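Local coordinates for protein Xaa-Pro dipeptidase (Mycobacterium tuberculosis, PDB 5E2C) that probably acts as a metal-dependent aminopeptidase of the Xaa-Pro dipeptidase family, the chain here being its N-terminal creatinase/prolidase domain, at residues R4-L8 / R29-G33; S23-N27 / E96-V100. One frame throughout, in Å; residues are numbered along the deposited sequence.

Contact 1: residues R4-L8 / R29-G33; sequences RRDKL and RYLSG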
loop_
_atom_site.group_PDB
_atom_site.type_symbol
_atom_site.label_atom_id
_atom_site.label_comp_id
_atom_site.label_asym_id
_atom_site.label_seq_id
_atom_site.Cartn_x
_atom_site.Cartn_y
_atom_site.Cartn_z
ATOM N N ARG A 4 -24.175 11.827 -2.500
ATOM C CA ARG A 4 -23.173 10.818 -2.822
ATOM C C ARG A 4 -22.881 10.016 -1.572
ATOM O O ARG A 4 -22.801 8.791 -1.620
ATOM C CB ARG A 4 -21.890 11.458 -3.360
ATOM C CG ARG A 4 -22.042 12.036 -4.752
ATOM C CD ARG A 4 -20.851 12.900 -5.091
ATOM N NE ARG A 4 -20.987 13.492 -6.407
ATOM C CZ ARG A 4 -20.048 14.214 -7.013
ATOM N NH1 ARG A 4 -18.881 14.448 -6.430
ATOM N NH2 ARG A 4 -20.288 14.702 -8.228
ATOM N N ARG A 5 -22.727 10.698 -0.445
ATOM C CA ARG A 5 -22.432 9.976 0.799
ATOM C C ARG A 5 -23.612 9.098 1.170
ATOM O O ARG A 5 -23.427 8.000 1.659
ATOM C CB ARG A 5 -22.064 10.910 1.947
ATOM C CG ARG A 5 -20.715 11.583 1.718
ATOM C CD ARG A 5 -20.125 12.261 2.946
ATOM N NE ARG A 5 -20.943 13.339 3.502
ATOM C CZ ARG A 5 -20.846 14.636 3.189
ATOM N NH1 ARG A 5 -21.653 15.510 3.792
ATOM N NH2 ARG A 5 -19.998 15.069 2.258
ATOM N N ASP A 6 -24.828 9.569 0.929
ATOM C CA ASP A 6 -26.005 8.725 1.199
ATOM C C ASP A 6 -26.038 7.469 0.313
ATOM O O ASP A 6 -26.381 6.378 0.785
ATOM C CB ASP A 6 -27.301 9.526 1.039
ATOM C CG ASP A 6 -27.543 10.506 2.190
ATOM O OD1 ASP A 6 -26.818 10.475 3.209
ATOM O OD2 ASP A 6 -28.478 11.317 2.073
ATOM N N LYS A 7 -25.685 7.598 -0.957
ATOM C CA LYS A 7 -25.600 6.408 -1.818
ATOM C C LYS A 7 -24.518 5.465 -1.291
ATOM O O LYS A 7 -24.704 4.247 -1.290
ATOM C CB LYS A 7 -25.329 6.772 -3.272
ATOM C CG LYS A 7 -26.492 7.469 -3.940
ATOM C CD LYS A 7 -26.238 7.687 -5.413
ATOM C CE LYS A 7 -27.509 8.095 -6.144
ATOM N NZ LYS A 7 -28.150 9.296 -5.543
ATOM N N LEU A 8 -23.393 6.017 -0.839
ATOM C CA LEU A 8 -22.331 5.197 -0.258
ATOM C C LEU A 8 -22.819 4.430 0.973
ATOM O O LEU A 8 -22.530 3.245 1.105
ATOM C CB LEU A 8 -21.102 6.025 0.106
ATOM C CG LEU A 8 -19.922 5.237 0.667
ATOM C CD1 LEU A 8 -19.445 4.208 -0.341
ATOM C CD2 LEU A 8 -18.789 6.175 1.064
ATOM N N ARG A 29 -12.249 13.255 -2.516
ATOM C CA ARG A 29 -12.736 14.421 -3.240
ATOM C C ARG A 29 -14.180 14.221 -3.723
ATOM O O ARG A 29 -15.026 15.111 -3.571
ATOM C CB ARG A 29 -11.809 14.725 -4.419
ATOM C CG ARG A 29 -12.041 16.077 -5.067
ATOM C CD ARG A 29 -10.950 16.402 -6.077
ATOM N NE ARG A 29 -10.990 15.509 -7.233
ATOM C CZ ARG A 29 -10.043 14.628 -7.552
ATOM N NH1 ARG A 29 -8.950 14.501 -6.804
ATOM N NH2 ARG A 29 -10.193 13.867 -8.627
ATOM N N TYR A 30 -14.463 13.044 -4.283
ATOM C CA TYR A 30 -15.806 12.724 -4.798
ATOM C C TYR A 30 -16.875 12.852 -3.713
ATOM O O TYR A 30 -17.951 13.423 -3.942
ATOM C CB TYR A 30 -15.810 11.315 -5.395
ATOM C CG TYR A 30 -17.132 10.889 -5.950
ATOM C CD1 TYR A 30 -17.602 11.424 -7.138
ATOM C CD2 TYR A 30 -17.928 9.973 -5.275
ATOM C CE1 TYR A 30 -18.826 11.045 -7.649
ATOM C CE2 TYR A 30 -19.154 9.572 -5.787
ATOM C CZ TYR A 30 -19.601 10.125 -6.969
ATOM O OH TYR A 30 -20.818 9.747 -7.475
ATOM N N LEU A 31 -16.554 12.354 -2.515
ATOM C CA LEU A 31 -17.490 12.304 -1.427
ATOM C C LEU A 31 -17.597 13.557 -0.571
ATOM O O LEU A 31 -18.573 13.706 0.142
ATOM C CB LEU A 31 -17.138 11.128 -0.493
ATOM C CG LEU A 31 -17.229 9.756 -1.171
ATOM C CD1 LEU A 31 -16.529 8.724 -0.302
ATOM C CD2 LEU A 31 -18.667 9.371 -1.415
ATOM N N SER A 32 -16.587 14.418 -0.603
ATOM C CA SER A 32 -16.526 15.534 0.341
ATOM C C SER A 32 -16.298 16.893 -0.313
ATOM O O SER A 32 -16.521 17.904 0.326
ATOM C CB SER A 32 -15.410 15.305 1.346
ATOM O OG SER A 32 -14.140 15.515 0.743
ATOM N N GLY A 33 -15.814 16.912 -1.541
ATOM C CA GLY A 33 -15.416 18.168 -2.187
ATOM C C GLY A 33 -14.032 18.663 -1.777
ATOM O O GLY A 33 -13.520 19.651 -2.325
HETATM O O HOH W 1 -18.816 17.676 1.912
#
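With CG turned away from its carbonyl carbon (chi1 -71°) and the chain extended from there to NE, Arg-4 reaches across to helix 25-32, where the chi1 of Tyr-30 (-180°, CG opposite the backbone N) sets the ring over the Arg-4 side chain. The guanidinium lies flat on that ring: the planes are 8° apart, the centres 4.1 Å apart, and Tyr-30 CE1 sits over the middle of the guanidinium. The aliphatic part joins in through a CH-pi contact, Arg-4 CD being 3.7 Å from the Tyr-30 ring centroid. Rotation of the guanidinium is further fixed at its edge, where Arg-4 NH1 donates to Tyr-30 O at 2.8 Å, in the carbonyl plane and on a lone pair. One residue thus offers Arg-4 both a face and an acceptor.

Arg-5 bends at its third torsion instead, and Arg-5 NH2 gives a hydrogen bond of 2.9 Å to Leu-31 O, with the acceptor close to the guanidinium plane, as it is for Arg-4. Water 1 accepts from the same nitrogen and donates to Ser-32 O, so the last carbonyls of helix 25-32 are partly satisfied by an arginine and its water. Arg-5 NH1 is engaged separately, in a salt bridge with Asp-68.

On the buried side, Leu-8 CD2 meets Leu-31 CD1 at 3.7 Å, the two side chains crossing at about a right angle. Both leucines also rest on Ile-22 of strand 19-22, while Leu-8 touches Val-43 and Leu-31 touches Leu-41 of strand 40-44, which places this junction of helices 3-14 and 25-32 against the central mixed sheet.

Contact 2: residues S23-N27 / E96-V100; sequences SDLIN and ESHVV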
loop_
_atom_site.group_PDB
_atom_site.type_symbol
_atom_site.label_atom_id
_atom_site.label_comp_id
_atom_site.label_asym_id
_atom_site.label_seq_id
_atom_site.Cartn_x
_atom_site.Cartn_y
_atom_site.Cartn_z
ATOM N N SER A 23 -9.519 6.431 1.792
ATOM C CA SER A 23 -8.118 6.874 1.783
ATOM C C SER A 23 -7.623 7.355 0.395
ATOM O O SER A 23 -6.605 8.065 0.311
ATOM C CB SER A 23 -7.205 5.739 2.258
ATOM O OG SER A 23 -7.535 5.295 3.574
ATOM N N ASP A 24 -8.290 6.913 -0.668
ATOM C CA ASP A 24 -7.945 7.297 -2.053
ATOM C C ASP A 24 -8.431 8.732 -2.231
ATOM O O ASP A 24 -9.606 9.014 -2.046
ATOM C CB ASP A 24 -8.623 6.309 -3.032
ATOM C CG ASP A 24 -8.305 6.585 -4.506
ATOM O OD1 ASP A 24 -8.153 7.755 -4.893
ATOM O OD2 ASP A 24 -8.234 5.626 -5.299
ATOM N N LEU A 25 -7.523 9.642 -2.556
ATOM C CA LEU A 25 -7.868 11.052 -2.658
ATOM C C LEU A 25 -8.922 11.368 -3.733
ATOM O O LEU A 25 -9.726 12.278 -3.545
ATOM C CB LEU A 25 -6.616 11.895 -2.860
ATOM C CG LEU A 25 -5.621 11.831 -1.699
ATOM C CD1 LEU A 25 -4.416 12.684 -2.048
ATOM C CD2 LEU A 25 -6.247 12.266 -0.377
ATOM N N ILE A 26 -8.962 10.581 -4.811
ATOM C CA ILE A 26 -10.018 10.715 -5.807
ATOM C C ILE A 26 -11.367 10.469 -5.145
ATOM O O ILE A 26 -12.316 11.195 -5.360
ATOM C CB ILE A 26 -9.821 9.737 -6.995
ATOM C CG1 ILE A 26 -8.547 10.088 -7.761
ATOM C CG2 ILE A 26 -11.016 9.785 -7.934
ATOM C CD1 ILE A 26 -8.136 9.038 -8.784
ATOM N N ASN A 27 -11.447 9.440 -4.309
ATOM C CA ASN A 27 -12.694 9.124 -3.640
ATOM C C ASN A 27 -13.051 10.080 -2.509
ATOM O O ASN A 27 -14.241 10.354 -2.256
ATOM C CB ASN A 27 -12.638 7.681 -3.148
ATOM C CG ASN A 27 -12.641 6.702 -4.296
ATOM O OD1 ASN A 27 -13.058 7.037 -5.424
ATOM N ND2 ASN A 27 -12.186 5.495 -4.033
ATOM N N GLU A 96 -9.593 0.858 2.089
ATOM C CA GLU A 96 -9.237 0.722 0.689
ATOM C C GLU A 96 -7.869 0.063 0.540
ATOM O O GLU A 96 -6.816 0.702 0.561
ATOM C CB GLU A 96 -9.329 2.070 -0.013
ATOM C CG GLU A 96 -10.745 2.595 -0.041
ATOM C CD GLU A 96 -10.877 3.930 -0.741
ATOM O OE1 GLU A 96 -10.184 4.876 -0.317
ATOM O OE2 GLU A 96 -11.697 4.031 -1.686
ATOM N N SER A 97 -7.905 -1.247 0.397
ATOM C CA SER A 97 -6.700 -2.043 0.271
ATOM C C SER A 97 -5.891 -1.752 -0.989
ATOM O O SER A 97 -4.721 -2.104 -1.043
ATOM C CB SER A 97 -7.056 -3.542 0.359
ATOM O OG SER A 97 -7.964 -3.880 -0.660
ATOM N N HIS A 98 -6.481 -1.081 -1.985
ATOM C CA HIS A 98 -5.750 -0.701 -3.190
ATOM C C HIS A 98 -4.800 0.486 -2.988
ATOM O O HIS A 98 -3.936 0.739 -3.828
ATOM C CB HIS A 98 -6.699 -0.432 -4.369
ATOM C CG HIS A 98 -7.402 0.888 -4.300
ATOM N ND1 HIS A 98 -8.483 1.120 -3.481
ATOM C CD2 HIS A 98 -7.169 2.055 -4.954
ATOM C CE1 HIS A 98 -8.892 2.371 -3.635
ATOM N NE2 HIS A 98 -8.106 2.961 -4.519
ATOM N N VAL A 99 -4.946 1.189 -1.871
ATOM C CA VAL A 99 -4.089 2.328 -1.593
ATOM C C VAL A 99 -3.421 2.304 -0.206
ATOM O O VAL A 99 -2.312 2.794 -0.063
ATOM C CB VAL A 99 -4.866 3.638 -1.824
ATOM C CG1 VAL A 99 -5.676 4.026 -0.608
ATOM C CG2 VAL A 99 -3.906 4.748 -2.215
ATOM N N VAL A 100 -4.065 1.731 0.806
ATOM C CA VAL A 100 -3.456 1.643 2.141
ATOM C C VAL A 100 -2.233 0.700 2.065
ATOM O O VAL A 100 -2.316 -0.402 1.517
ATOM C CB VAL A 100 -4.477 1.179 3.212
ATOM C CG1 VAL A 100 -3.814 0.901 4.567
ATOM C CG2 VAL A 100 -5.613 2.186 3.359
HETATM O O HOH W 2 -9.071 3.129 3.540
#
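Glu-96 grips segment 23-27 with both carboxylate oxygens. Its OE1 accepts two successive backbone amides, Ser-23 N at 2.7 Å and Asp-24 N at 2.8 Å, which arrive from opposite faces of the carboxylate plane. Glu-96 OE2 takes Asn-27 ND2 at 2.8 Å on its syn side, the amide and carboxylate planes being turned 41° apart; Asn-27 ND2 also donates to Glu-127. With three donors around it, this buried carboxylate is probably stabilised in its charged form.

Asp-24 divides its oxygens. OD1 caps the helix by accepting from Ile-26 N, and OD2 receives His-98 NE2 at 2.8 Å through its anti lone pair. That bond is almost straight (177°) and lies in the imidazole plane. Ser-123 holds the other ring nitrogen, ND1, and so helps to fix the ring's orientation.

The Ser-23 side is looser. Ser-23 CB lies 3.7 Å from Val-99 CG1, a valine modelled in two conformers, and Val-100 CG2 comes against the hydroxymethyl group of Ser-23, nearest to OG. Here the polar link is indirect: water 2 bridges Ser-23 OG and Glu-96 N. Backbone hydrogen bonds from Ser-97 and Val-100 reach the second subunit, so the loop faces the dimer partner.

Asp-24 is the N-cap of helix 25-32, and beside it Glu-96 bonds two successive backbone amides of the turn, tying the end of strand 19-22 to the loop leaving the neighbouring parallel strand 92-95 in the creatinase/prolidase N-terminal domain.

Helix 25-32 is common to both contacts, which take hold of it at its two ends: contact 2 at the start, with Asp-24 as N-cap, and contact 1 at the last turn. Their centres are about 14 Å apart; segments 23-27 and 29-33 adjoin in sequence, and the two contacts do not otherwise touch. Contact 1 is the more buried, with four of six touching residues buried, and joins helix to helix through arginines that donate to carbonyl oxygens, together with a leucine pair. Contact 2 is partly buried and reverses the chemistry, its carboxylates accepting from amides and an imidazole. Only contact 2 has the second subunit within reach; no other chain of the assembly touches contact 1.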